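Local coordinates for binary enterotoxin of Clostridium perfringens component a (Clostridium perfringens, PDB 5WU0), which probably acts as the enzymatic component of a binary toxin, binding NAD and transferring its ADP-ribose to a host protein, as related clostridial toxins do to actin, at residues I295-R300 against T343-N348; L358-H363 against I416-I421. All coordinates share one frame; numbering follows the deposited sequence.

Contact 1 of 2, residues I295-R300 against T343-N348; sequences IITYRR and TTVLSN. With NAI (1,4-dihydronicotinamide adenine dinucleotide), chain B.
Tyr298 lays one face of its ring on the backbone of Ser347, whose CA sits almost over the centre as a CH-pi contact, 3.7 Å from the centroid. The ring gets there because CG stands anti to the carbonyl carbon (chi1 -55°); Ser347 CB reaches CZ on the same face, while the carbonyl oxygen of Thr344 lies at the ring edge. Tyr298 OH is bonded to Asn215. At that edge, Tyr298 and Thr344 form a single antiparallel hydrogen-bonded pair, with Thr344 N to Tyr298 O nearly straight (169°). The side chains of Thr297 and Thr343 cross each other at about a right angle, Thr297 OG1 lying 2.6 Å from Thr343 OG1. The Tyr298-Thr344 bridge ties the edge strand 295-301 of the ADP-ribosyltransferase core to strand 341-344, beside the dinucleotide. Arg299 runs extended to the diphosphate, its NH1 2.9 Å from O2N of the dihydronicotinamide adenine dinucleotide, whereas Arg300 receives the carboxamide on its backbone, with N 3.0 Å from O7N. The Arg300 side chain bends at chi2 (-57°), turning NH2 edge-on to Ser347 O in a weak 2.7 Å bond; Phe61 O also accepts from NH2.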
ATOM      1  N   ILE A 295      10.692   3.653   1.378  1.00 30.81           N
ATOM      2  CA  ILE A 295      10.377   2.245   1.580  1.00 28.54           C
ATOM      3  C   ILE A 295       9.079   2.044   2.359  1.00 31.84           C
ATOM      4  O   ILE A 295       8.770   2.801   3.274  1.00 37.78           O
ATOM      5  CB  ILE A 295      11.535   1.526   2.305  1.00 33.11           C
ATOM      6  CG1 ILE A 295      11.210   0.041   2.501  1.00 32.87           C
ATOM      7  CG2 ILE A 295      11.833   2.215   3.640  1.00 23.82           C
ATOM      8  CD1 ILE A 295      12.379  -0.786   2.987  1.00 36.21           C
ATOM      9  N   ILE A 296       8.304   1.034   1.975  1.00 28.09           N
ATOM     10  CA  ILE A 296       7.155   0.644   2.767  1.00 27.02           C
ATOM     11  C   ILE A 296       7.572  -0.255   3.925  1.00 30.22           C
ATOM     12  O   ILE A 296       8.354  -1.194   3.744  1.00 30.37           O
ATOM     13  CB  ILE A 296       6.100  -0.117   1.931  1.00 33.55           C
ATOM     14  CG1 ILE A 296       5.848   0.592   0.605  1.00 35.11           C
ATOM     15  CG2 ILE A 296       4.828  -0.259   2.731  1.00 28.80           C
ATOM     16  CD1 ILE A 296       5.325   2.010   0.770  1.00 38.51           C
ATOM     17  N   THR A 297       7.038   0.029   5.106  1.00 29.22           N
ATOM     18  CA  THR A 297       7.203  -0.850   6.249  1.00 32.82           C
ATOM     19  C   THR A 297       5.836  -1.085   6.913  1.00 33.70           C
ATOM     20  O   THR A 297       4.886  -0.355   6.624  1.00 40.33           O
ATOM     21  CB  THR A 297       8.219  -0.270   7.255  1.00 35.59           C
ATOM     22  OG1 THR A 297       8.624  -1.298   8.175  1.00 38.29           O
ATOM     23  CG2 THR A 297       7.628   0.943   7.997  1.00 23.81           C
ATOM     24  N   TYR A 298       5.720  -2.105   7.770  1.00 35.33           N
ATOM     25  CA  TYR A 298       4.410  -2.466   8.345  1.00 27.12           C
ATOM     26  C   TYR A 298       4.440  -2.537   9.868  1.00 34.01           C
ATOM     27  O   TYR A 298       5.490  -2.776  10.475  1.00 32.51           O
ATOM     28  CB  TYR A 298       3.914  -3.816   7.802  1.00 24.45           C
ATOM     29  CG  TYR A 298       3.842  -3.927   6.292  1.00 29.37           C
ATOM     30  CD1 TYR A 298       4.964  -4.272   5.545  1.00 22.93           C
ATOM     31  CD2 TYR A 298       2.641  -3.725   5.615  1.00 30.02           C
ATOM     32  CE1 TYR A 298       4.908  -4.376   4.169  1.00 32.24           C
ATOM     33  CE2 TYR A 298       2.568  -3.829   4.228  1.00 26.05           C
ATOM     34  CZ  TYR A 298       3.699  -4.155   3.511  1.00 29.88           C
ATOM     35  OH  TYR A 298       3.631  -4.254   2.138  1.00 32.11           O
ATOM     36  N   ARG A 299       3.276  -2.346  10.481  1.00 31.91           N
ATOM     37  CA  ARG A 299       3.146  -2.497  11.924  1.00 32.19           C
ATOM     38  C   ARG A 299       1.765  -3.032  12.313  1.00 35.92           C
ATOM     39  O   ARG A 299       0.736  -2.484  11.919  1.00 38.08           O
ATOM     40  CB  ARG A 299       3.406  -1.167  12.647  1.00 32.55           C
ATOM     41  CG  ARG A 299       3.088  -1.223  14.150  1.00 33.72           C
ATOM     42  CD  ARG A 299       3.466   0.057  14.927  1.00 30.48           C
ATOM     43  NE  ARG A 299       2.929  -0.001  16.287  1.00 35.73           N
ATOM     44  CZ  ARG A 299       3.494  -0.657  17.302  1.00 40.16           C
ATOM     45  NH1 ARG A 299       4.644  -1.303  17.130  1.00 33.95           N
ATOM     46  NH2 ARG A 299       2.914  -0.666  18.501  1.00 34.78           N
ATOM     47  N   ARG A 300       1.757  -4.117  13.086  1.00 28.80           N
ATOM     48  CA  ARG A 300       0.543  -4.580  13.724  1.00 29.45           C
ATOM     49  C   ARG A 300       0.325  -3.680  14.943  1.00 39.37           C
ATOM     50  O   ARG A 300       1.067  -3.745  15.937  1.00 39.61           O
ATOM     51  CB  ARG A 300       0.659  -6.067  14.096  1.00 32.84           C
ATOM     52  CG  ARG A 300       0.999  -6.963  12.892  1.00 28.04           C
ATOM     53  CD  ARG A 300      -0.058  -6.778  11.782  1.00 34.24           C
ATOM     54  NE  ARG A 300       0.339  -7.299  10.470  1.00 37.31           N
ATOM     55  CZ  ARG A 300      -0.326  -8.238   9.794  1.00 37.29           C
ATOM     56  NH1 ARG A 300      -1.421  -8.799  10.299  1.00 31.66           N
ATOM     57  NH2 ARG A 300       0.115  -8.628   8.606  1.00 37.38           N
ATOM     58  N   THR A 343       8.535  -1.383  13.568  1.00 33.00           N
ATOM     59  CA  THR A 343       7.881  -1.774  12.328  1.00 29.64           C
ATOM     60  C   THR A 343       8.617  -2.954  11.722  1.00 34.19           C
ATOM     61  O   THR A 343       9.778  -3.219  12.062  1.00 34.65           O
ATOM     62  CB  THR A 343       7.846  -0.644  11.276  1.00 28.52           C
ATOM     63  OG1 THR A 343       9.121  -0.572  10.625  1.00 34.01           O
ATOM     64  CG2 THR A 343       7.509   0.699  11.910  1.00 30.49           C
ATOM     65  N   THR A 344       7.924  -3.668  10.837  1.00 34.49           N
ATOM     66  CA  THR A 344       8.521  -4.768  10.110  1.00 35.01           C
ATOM     67  C   THR A 344       8.372  -4.509   8.617  1.00 32.26           C
ATOM     68  O   THR A 344       7.322  -4.034   8.162  1.00 35.47           O
ATOM     69  CB  THR A 344       7.894  -6.127  10.518  1.00 34.09           C
ATOM     70  OG1 THR A 344       8.374  -7.159   9.640  1.00 38.54           O
ATOM     71  CG2 THR A 344       6.388  -6.059  10.443  1.00 41.27           C
ATOM     72  N   VAL A 345       9.433  -4.779   7.851  1.00 32.16           N
ATOM     73  CA  VAL A 345       9.395  -4.504   6.412  1.00 29.32           C
ATOM     74  C   VAL A 345       8.662  -5.600   5.648  1.00 36.80           C
ATOM     75  O   VAL A 345       8.460  -5.501   4.422  1.00 31.36           O
ATOM     76  CB  VAL A 345      10.803  -4.338   5.809  1.00 31.92           C
ATOM     77  CG1 VAL A 345      11.506  -3.134   6.414  1.00 26.69           C
ATOM     78  CG2 VAL A 345      11.615  -5.594   5.985  1.00 26.76           C
ATOM     79  N   LEU A 346       8.269  -6.652   6.365  1.00 41.97           N
ATOM     80  CA  LEU A 346       7.495  -7.733   5.757  1.00 36.02           C
ATOM     81  C   LEU A 346       6.024  -7.565   6.103  1.00 35.67           C
ATOM     82  O   LEU A 346       5.691  -7.219   7.239  1.00 40.12           O
ATOM     83  CB  LEU A 346       7.985  -9.099   6.233  1.00 41.22           C
ATOM     84  CG  LEU A 346       9.386  -9.605   5.905  1.00 40.60           C
ATOM     85  CD1 LEU A 346       9.537 -11.016   6.467  1.00 33.22           C
ATOM     86  CD2 LEU A 346       9.637  -9.590   4.403  1.00 42.57           C
ATOM     87  N   SER A 347       5.151  -7.836   5.135  1.00 33.25           N
ATOM     88  CA  SER A 347       3.705  -7.748   5.339  1.00 38.84           C
ATOM     89  C   SER A 347       3.129  -8.885   6.186  1.00 36.99           C
ATOM     90  O   SER A 347       1.986  -8.780   6.637  1.00 38.65           O
ATOM     91  CB  SER A 347       2.972  -7.694   3.978  1.00 36.63           C
ATOM     92  OG  SER A 347       3.149  -8.885   3.221  1.00 37.48           O
ATOM     93  N   ASN A 348       3.907  -9.953   6.402  1.00 32.53           N
ATOM     94  CA  ASN A 348       3.424 -11.144   7.108  1.00 34.41           C
ATOM     95  C   ASN A 348       2.848 -10.793   8.472  1.00 37.02           C
ATOM     96  O   ASN A 348       3.370  -9.934   9.165  1.00 40.29           O
ATOM     97  CB  ASN A 348       4.542 -12.182   7.300  1.00 44.63           C
ATOM     98  CG  ASN A 348       5.266 -12.526   6.010  1.00 49.56           C
ATOM     99  OD1 ASN A 348       5.349 -11.711   5.093  1.00 57.00           O
ATOM    100  ND2 ASN A 348       5.820 -13.736   5.947  1.00 40.64           N
TER
HETATM  101  PA  NAI B 501       4.953  -1.132  21.622  1.00 38.88           P
HETATM  102  O1A NAI B 501       5.570  -0.500  22.845  1.00 37.54           O
HETATM  103  O2A NAI B 501       4.924  -0.345  20.330  1.00 39.22           O
HETATM  104  O5B NAI B 501       3.455  -1.593  22.014  1.00 41.10           O
HETATM  105  C5B NAI B 501       3.089  -1.765  23.381  1.00 43.25           C
HETATM  106  C4B NAI B 501       1.630  -1.397  23.609  1.00 46.27           C
HETATM  107  O4B NAI B 501       1.518   0.028  23.718  1.00 42.85           O
HETATM  108  C3B NAI B 501       0.730  -1.862  22.465  1.00 42.33           C
HETATM  109  O3B NAI B 501      -0.507  -2.339  23.010  1.00 34.59           O
HETATM  110  C2B NAI B 501       0.505  -0.604  21.647  1.00 37.58           C
HETATM  111  O2B NAI B 501      -0.775  -0.577  20.999  1.00 36.99           O
HETATM  112  C1B NAI B 501       0.660   0.512  22.671  1.00 37.48           C
HETATM  113  N9A NAI B 501       1.254   1.706  22.023  1.00 30.99           N
HETATM  114  C8A NAI B 501       2.355   1.749  21.249  1.00 30.98           C
HETATM  115  N7A NAI B 501       2.605   3.021  20.823  1.00 35.60           N
HETATM  116  C5A NAI B 501       1.627   3.805  21.323  1.00 35.34           C
HETATM  117  C6A NAI B 501       1.252   5.234  21.265  1.00 35.01           C
HETATM  118  N6A NAI B 501       1.989   6.118  20.575  1.00 29.83           N
HETATM  119  N1A NAI B 501       0.140   5.636  21.918  1.00 45.94           N
HETATM  120  C2A NAI B 501      -0.625   4.773  22.609  1.00 42.94           C
HETATM  121  N3A NAI B 501      -0.350   3.461  22.706  1.00 37.79           N
HETATM  122  C4A NAI B 501       0.736   2.929  22.098  1.00 34.25           C
HETATM  123  O3  NAI B 501       5.639  -2.551  21.297  1.00 34.99           O
HETATM  124  PN  NAI B 501       4.908  -3.782  20.520  1.00 38.93           P
HETATM  125  O1N NAI B 501       3.649  -4.186  21.254  1.00 42.79           O
HETATM  126  O2N NAI B 501       4.869  -3.524  19.032  1.00 36.44           O
HETATM  127  O5D NAI B 501       6.013  -4.933  20.728  1.00 32.12           O
HETATM  128  C5D NAI B 501       7.365  -4.602  20.440  1.00 31.17           C
HETATM  129  C4D NAI B 501       8.149  -5.884  20.311  1.00 34.13           C
HETATM  130  O4D NAI B 501       7.736  -6.491  19.086  1.00 31.74           O
HETATM  131  C3D NAI B 501       9.632  -5.574  20.195  1.00 35.46           C
HETATM  132  O3D NAI B 501      10.393  -6.677  20.704  1.00 27.92           O
HETATM  133  C2D NAI B 501       9.833  -5.471  18.701  1.00 27.48           C
HETATM  134  O2D NAI B 501      11.156  -5.842  18.344  1.00 25.78           O
HETATM  135  C1D NAI B 501       8.790  -6.419  18.121  1.00 25.48           C
HETATM  136  N1N NAI B 501       8.245  -5.932  16.849  1.00 34.75           N
HETATM  137  C2N NAI B 501       6.929  -5.627  16.744  1.00 33.13           C
HETATM  138  C3N NAI B 501       6.376  -5.173  15.543  1.00 29.68           C
HETATM  139  C7N NAI B 501       4.911  -4.843  15.422  1.00 36.32           C
HETATM  140  O7N NAI B 501       4.374  -5.008  14.332  1.00 34.20           O
HETATM  141  N7N NAI B 501       4.239  -4.389  16.488  1.00 31.77           N
HETATM  142  C4N NAI B 501       7.233  -4.985  14.316  1.00 27.32           C
HETATM  143  C5N NAI B 501       8.629  -5.336  14.562  1.00 35.73           C
HETATM  144  C6N NAI B 501       9.071  -5.789  15.803  1.00 35.41           C
HETATM  145  O   HOH W   1       8.955  -3.568   2.577  1.00 32.51           O
HETATM  146  O   HOH W   2       2.828  -7.287   9.234  1.00 38.58           O

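Contact 2 of 2, residues L358-H363 against I416-I421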
ATOM      1  N   LEU A 358      -5.523  -3.808  13.424  1.00 40.86           N
ATOM      2  CA  LEU A 358      -5.092  -2.596  12.739  1.00 34.77           C
ATOM      3  C   LEU A 358      -3.726  -2.758  12.106  1.00 33.01           C
ATOM      4  O   LEU A 358      -2.718  -2.807  12.809  1.00 39.12           O
ATOM      5  CB  LEU A 358      -5.083  -1.430  13.725  1.00 38.05           C
ATOM      6  CG  LEU A 358      -6.483  -1.146  14.270  1.00 43.17           C
ATOM      7  CD1 LEU A 358      -6.449  -0.091  15.350  1.00 48.63           C
ATOM      8  CD2 LEU A 358      -7.377  -0.705  13.131  1.00 43.87           C
ATOM      9  N   ILE A 359      -3.688  -2.857  10.784  1.00 27.74           N
ATOM     10  CA  ILE A 359      -2.426  -3.051  10.079  1.00 26.87           C
ATOM     11  C   ILE A 359      -1.881  -1.765   9.449  1.00 36.69           C
ATOM     12  O   ILE A 359      -2.453  -1.236   8.488  1.00 38.22           O
ATOM     13  CB  ILE A 359      -2.563  -4.098   8.988  1.00 27.29           C
ATOM     14  CG1 ILE A 359      -3.109  -5.398   9.579  1.00 35.07           C
ATOM     15  CG2 ILE A 359      -1.215  -4.326   8.327  1.00 27.64           C
ATOM     16  CD1 ILE A 359      -3.522  -6.414   8.525  1.00 30.81           C
ATOM     17  N   LEU A 360      -0.775  -1.260   9.997  1.00 34.30           N
ATOM     18  CA  LEU A 360      -0.119  -0.085   9.427  1.00 26.89           C
ATOM     19  C   LEU A 360       0.676  -0.478   8.192  1.00 27.34           C
ATOM     20  O   LEU A 360       1.465  -1.417   8.229  1.00 35.43           O
ATOM     21  CB  LEU A 360       0.808   0.583  10.442  1.00 26.07           C
ATOM     22  CG  LEU A 360       1.321   1.969  10.037  1.00 30.26           C
ATOM     23  CD1 LEU A 360       0.129   2.903   9.855  1.00 37.33           C
ATOM     24  CD2 LEU A 360       2.296   2.536  11.076  1.00 33.40           C
ATOM     25  N   ARG A 361       0.451   0.230   7.098  1.00 22.31           N
ATOM     26  CA  ARG A 361       1.286   0.104   5.912  1.00 30.91           C
ATOM     27  C   ARG A 361       1.902   1.478   5.663  1.00 36.49           C
ATOM     28  O   ARG A 361       1.263   2.338   5.085  1.00 27.96           O
ATOM     29  CB  ARG A 361       0.476  -0.357   4.699  1.00 30.35           C
ATOM     30  CG  ARG A 361       1.275  -0.417   3.405  1.00 29.77           C
ATOM     31  CD  ARG A 361       0.652  -1.391   2.384  1.00 34.15           C
ATOM     32  NE  ARG A 361      -0.651  -0.949   1.888  1.00 31.95           N
ATOM     33  CZ  ARG A 361      -1.420  -1.649   1.057  1.00 39.16           C
ATOM     34  NH1 ARG A 361      -1.026  -2.836   0.602  1.00 35.37           N
ATOM     35  NH2 ARG A 361      -2.590  -1.158   0.669  1.00 35.55           N
ATOM     36  N   LEU A 362       3.139   1.670   6.111  1.00 39.22           N
ATOM     37  CA  LEU A 362       3.743   2.997   6.215  1.00 32.08           C
ATOM     38  C   LEU A 362       4.696   3.324   5.073  1.00 36.25           C
ATOM     39  O   LEU A 362       5.700   2.621   4.861  1.00 36.01           O
ATOM     40  CB  LEU A 362       4.506   3.113   7.545  1.00 20.28           C
ATOM     41  CG  LEU A 362       5.107   4.459   7.983  1.00 27.41           C
ATOM     42  CD1 LEU A 362       4.036   5.566   8.039  1.00 23.99           C
ATOM     43  CD2 LEU A 362       5.793   4.339   9.334  1.00 27.56           C
ATOM     44  N   HIS A 363       4.408   4.410   4.360  1.00 23.19           N
ATOM     45  CA  HIS A 363       5.392   4.980   3.457  1.00 30.79           C
ATOM     46  C   HIS A 363       6.439   5.661   4.329  1.00 35.02           C
ATOM     47  O   HIS A 363       6.172   6.686   4.964  1.00 37.45           O
ATOM     48  CB  HIS A 363       4.771   5.970   2.455  1.00 29.87           C
ATOM     49  CG  HIS A 363       5.785   6.643   1.576  1.00 28.66           C
ATOM     50  ND1 HIS A 363       6.168   6.133   0.352  1.00 35.61           N
ATOM     51  CD2 HIS A 363       6.524   7.764   1.761  1.00 29.82           C
ATOM     52  CE1 HIS A 363       7.080   6.923  -0.190  1.00 33.71           C
ATOM     53  NE2 HIS A 363       7.325   7.913   0.650  1.00 32.60           N
ATOM     54  N   ILE A 416      -4.121   0.391   7.261  1.00 36.59           N
ATOM     55  CA  ILE A 416      -3.993   1.832   7.355  1.00 35.71           C
ATOM     56  C   ILE A 416      -2.808   2.283   6.522  1.00 33.81           C
ATOM     57  O   ILE A 416      -1.665   2.133   6.916  1.00 34.41           O
ATOM     58  CB  ILE A 416      -3.848   2.313   8.821  1.00 34.38           C
ATOM     59  CG1 ILE A 416      -5.187   2.226   9.548  1.00 33.89           C
ATOM     60  CG2 ILE A 416      -3.540   3.770   8.857  1.00 36.08           C
ATOM     61  CD1 ILE A 416      -5.494   0.894  10.121  1.00 39.15           C
ATOM     62  N   ASP A 417      -3.089   2.800   5.332  1.00 37.03           N
ATOM     63  CA  ASP A 417      -2.027   3.394   4.541  1.00 33.21           C
ATOM     64  C   ASP A 417      -1.726   4.769   5.100  1.00 32.60           C
ATOM     65  O   ASP A 417      -2.623   5.599   5.268  1.00 36.94           O
ATOM     66  CB  ASP A 417      -2.406   3.472   3.074  1.00 28.43           C
ATOM     67  CG  ASP A 417      -2.134   2.181   2.342  1.00 39.13           C
ATOM     68  OD1 ASP A 417      -0.940   1.861   2.124  1.00 37.00           O
ATOM     69  OD2 ASP A 417      -3.113   1.492   1.976  1.00 40.57           O
ATOM     70  N   ALA A 418      -0.460   5.007   5.404  1.00 26.16           N
ATOM     71  CA  ALA A 418      -0.085   6.238   6.068  1.00 31.02           C
ATOM     72  C   ALA A 418       1.261   6.693   5.551  1.00 37.09           C
ATOM     73  O   ALA A 418       2.002   5.901   4.972  1.00 34.15           O
ATOM     74  CB  ALA A 418      -0.049   6.055   7.581  1.00 34.66           C
ATOM     75  N   THR A 419       1.541   7.982   5.730  1.00 33.81           N
ATOM     76  CA  THR A 419       2.827   8.570   5.391  1.00 27.94           C
ATOM     77  C   THR A 419       3.449   9.125   6.674  1.00 37.37           C
ATOM     78  O   THR A 419       2.774   9.819   7.441  1.00 44.46           O
ATOM     79  CB  THR A 419       2.682   9.695   4.344  1.00 34.12           C
ATOM     80  OG1 THR A 419       1.981   9.208   3.187  1.00 29.96           O
ATOM     81  CG2 THR A 419       4.066  10.247   3.942  1.00 24.35           C
ATOM     82  N   LEU A 420       4.716   8.808   6.924  1.00 31.04           N
ATOM     83  CA  LEU A 420       5.411   9.354   8.085  1.00 37.28           C
ATOM     84  C   LEU A 420       5.857  10.771   7.749  1.00 37.61           C
ATOM     85  O   LEU A 420       6.543  10.978   6.752  1.00 42.44           O
ATOM     86  CB  LEU A 420       6.621   8.480   8.477  1.00 40.46           C
ATOM     87  CG  LEU A 420       7.335   8.745   9.818  1.00 39.96           C
ATOM     88  CD1 LEU A 420       6.545   8.171  10.990  1.00 34.66           C
ATOM     89  CD2 LEU A 420       8.745   8.180   9.827  1.00 35.54           C
ATOM     90  N   ILE A 421       5.467  11.746   8.567  1.00 38.34           N
ATOM     91  CA  ILE A 421       5.843  13.135   8.314  1.00 44.66           C
ATOM     92  C   ILE A 421       6.621  13.763   9.472  1.00 50.23           C
ATOM     93  O   ILE A 421       6.650  13.252  10.600  1.00 40.15           O
ATOM     94  CB  ILE A 421       4.617  14.020   8.024  1.00 47.92           C
ATOM     95  CG1 ILE A 421       3.862  14.325   9.318  1.00 48.45           C
ATOM     96  CG2 ILE A 421       3.714  13.374   6.974  1.00 45.35           C
ATOM     97  CD1 ILE A 421       2.696  15.252   9.107  1.00 62.63           C
ATOM     98  OXT ILE A 421       7.237  14.817   9.285  1.00 55.87           O
TER
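Arg361 and Asp417 lie side by side on one face of the sheet, pointing the same way, and their ends close into a salt bridge. Followed outward from the strand, Arg361 CB passes 3.7 Å from Asp417 OD1. CG and CD continue past that same oxygen, a path opened by CG standing anti to the backbone N (chi1 176°). The chain then bends at chi3 (67°), which brings the guanidinium round side-on to the carboxylate, the two planes nearly coplanar. NE donates to Asp417 OD1 at 2.8 Å, somewhat out of the carboxylate plane, and NH2 meets the syn lone pair of Asp417 OD2 at 3.0 Å. Two nitrogens on two oxygens fix the rotation of both groups, and the remaining NH1 forms a salt bridge with Asp138.

Parallel pairing sets this register: Leu360 with Ile416, Arg361 with Asp417, Leu362 with Ala418, His363 with Thr419. The two members of each pair share a face, and successive pairs alternate. Backbone bonds alternate between the strands, from Ile416 N to Ile359 O at 2.6 Å through to Leu420 N to His363 O. The face of Leu360, Leu362, Ile416 and Ala418 is apolar; Leu360 CD1 touches Ile416 CG2 and Ala418 CB, each at 3.9 Å, and Leu362 CD1 reaches Leu420 CB.

Within the mixed five-stranded sheet of the C-terminal ADP-ribosyltransferase domain, strand 358-364 lies between 295-301 and 411-420, and strand 391-403 borders 411-420 in turn. Leu360 packs against Tyr393 and Leu420 against Tyr391, while Arg361 and Asp417 both touch Ile136, from strand 134-136 of the other five-stranded sheet.

Strand 295-301 carries contact 1 and also borders strand 358-364 of contact 2, so the two contacts share neighbouring strands of one sheet, their centres about 9 Å apart. Backbone joins them through probable hydrogen bonds, Thr297 O to Leu362 N and Arg299 O to Leu360 N, both 2.7 Å; separately, Tyr298 CE2 packs on Arg361 CD. Both are buried, contact 1 the more so. Contact 2 is regular parallel sheet, apolar on one face and, on the other, partly exposed with an ion pair. Contact 1 joins the sheet edge to a short strand and its following loop by a single bridge, supplemented by waters; Arg299 binds the diphosphate by its side chain, Arg300 the nicotinamide by its backbone.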